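Local coordinates for protein (l-alanine dehydrogenase) (PDB 1PJC) that catalyses the NAD-dependent, reversible oxidative deamination of L-alanine to pyruvate and ammonia, at residues 56-59 with 63-66. Numbering follows the deposited sequence.
Sequences QVVP and DAWS
V58 and D63 meet through their beta carbons: CB of V58 lies 3.5 Å from CB of D63, and the CG2 methyl of V58 is almost as near, at 3.6 Å from that same D63 CB. Both CB atoms are directed at the facing segment, yet the two side chains run past one another in opposite senses, which leaves the methylene of D63 lying against the isopropyl group while the carboxylate continues beyond it toward P59. With chi1 at -61°, CG of D63 stands anti to its own carbonyl carbon, and OD2 comes to 3.1 Å from CD of P59, the side chains of P59 and D63 crossing at about a right angle. This is a close C–H to oxygen approach, and no hydrogen bond links the two segments; OD2 of D63 is hydrogen-bonded to OG of S60, the residue just before helix 61-65. The same CG2 methyl of V58 reaches on to A64, 4.1 Å from its CB and about as near its backbone N. The interface is small, 146 Å² counting both sides; the V58 and D63 CA atoms are 6.2 Å apart, with three residues between the segments, the last two already in helix 61-65. Backbone hydrogen bonds from V58 to I35 and T37 tie strand 56-58 to strand 32-36. Strand 56-58, outermost within this chain, thus enters a beta-alpha-beta crossover through helix 61-65 to parallel strand 69-71, beyond strands 32-36 and 2-5, giving the 3-2-1-4 strand order of a Rossmann-like fold in the alanine dehydrogenase/PNT N-terminal domain.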
loop_
_atom_site.group_PDB
_atom_site.type_symbol
_atom_site.label_atom_id
_atom_site.label_comp_id
_atom_site.label_asym_id
_atom_site.label_seq_id
_atom_site.Cartn_x
_atom_site.Cartn_y
_atom_site.Cartn_z
ATOM N N GLN A 56 -47.073 -0.771 -6.272
ATOM C CA GLN A 56 -48.194 -0.814 -7.185
ATOM C C GLN A 56 -47.721 0.079 -8.330
ATOM O O GLN A 56 -47.295 1.219 -8.116
ATOM C CB GLN A 56 -49.452 -0.226 -6.545
ATOM C CG GLN A 56 -49.443 -0.303 -5.040
ATOM C CD GLN A 56 -50.698 -0.897 -4.497
ATOM O OE1 GLN A 56 -50.823 -1.117 -3.299
ATOM N NE2 GLN A 56 -51.658 -1.152 -5.381
ATOM N N VAL A 57 -47.692 -0.472 -9.525
ATOM C CA VAL A 57 -47.259 0.288 -10.670
ATOM C C VAL A 57 -48.456 0.979 -11.325
ATOM O O VAL A 57 -49.354 0.321 -11.836
ATOM C CB VAL A 57 -46.560 -0.603 -11.704
ATOM C CG1 VAL A 57 -46.424 0.142 -13.057
ATOM C CG2 VAL A 57 -45.173 -1.046 -11.176
ATOM N N VAL A 58 -48.459 2.308 -11.301
ATOM C CA VAL A 58 -49.536 3.073 -11.910
ATOM C C VAL A 58 -49.203 3.562 -13.332
ATOM O O VAL A 58 -48.067 3.943 -13.634
ATOM C CB VAL A 58 -49.980 4.229 -11.045
ATOM C CG1 VAL A 58 -50.397 3.717 -9.644
ATOM C CG2 VAL A 58 -48.871 5.288 -10.973
ATOM N N PRO A 59 -50.231 3.604 -14.178
ATOM C CA PRO A 59 -50.083 3.948 -15.594
ATOM C C PRO A 59 -49.858 5.419 -15.943
ATOM O O PRO A 59 -49.511 5.744 -17.082
ATOM C CB PRO A 59 -51.430 3.504 -16.185
ATOM C CG PRO A 59 -52.438 3.698 -15.027
ATOM C CD PRO A 59 -51.617 3.814 -13.720
ATOM N N ASP A 63 -51.794 9.592 -11.394
ATOM C CA ASP A 63 -51.948 8.544 -10.373
ATOM C C ASP A 63 -50.840 8.569 -9.349
ATOM O O ASP A 63 -51.035 8.176 -8.198
ATOM C CB ASP A 63 -51.967 7.164 -11.027
ATOM C CG ASP A 63 -53.089 6.998 -11.988
ATOM O OD1 ASP A 63 -54.269 7.186 -11.582
ATOM O OD2 ASP A 63 -52.795 6.612 -13.134
ATOM N N ALA A 64 -49.656 8.987 -9.786
ATOM C CA ALA A 64 -48.512 9.045 -8.911
ATOM C C ALA A 64 -48.489 10.335 -8.112
ATOM O O ALA A 64 -48.110 10.327 -6.917
ATOM C CB ALA A 64 -47.238 8.875 -9.713
ATOM N N TRP A 65 -48.928 11.439 -8.742
ATOM C CA TRP A 65 -48.946 12.731 -8.067
ATOM C C TRP A 65 -50.061 12.903 -7.042
ATOM O O TRP A 65 -50.023 13.813 -6.193
ATOM C CB TRP A 65 -49.090 13.796 -9.069
ATOM C CG TRP A 65 -47.857 14.309 -9.494
ATOM C CD1 TRP A 65 -47.237 14.040 -10.680
ATOM C CD2 TRP A 65 -47.026 15.272 -8.807
ATOM N NE1 TRP A 65 -46.089 14.781 -10.786
ATOM C CE2 TRP A 65 -45.920 15.521 -9.637
ATOM C CE3 TRP A 65 -47.099 15.915 -7.559
ATOM C CZ2 TRP A 65 -44.915 16.424 -9.291
ATOM C CZ3 TRP A 65 -46.092 16.788 -7.209
ATOM C CH2 TRP A 65 -45.014 17.043 -8.079
ATOM N N SER A 66 -51.062 12.045 -7.150
ATOM C CA SER A 66 -52.250 12.098 -6.302
ATOM C C SER A 66 -52.085 11.574 -4.880
ATOM O O SER A 66 -53.065 11.450 -4.144
ATOM C CB SER A 66 -53.354 11.315 -6.986
ATOM O OG SER A 66 -52.800 10.457 -7.984
#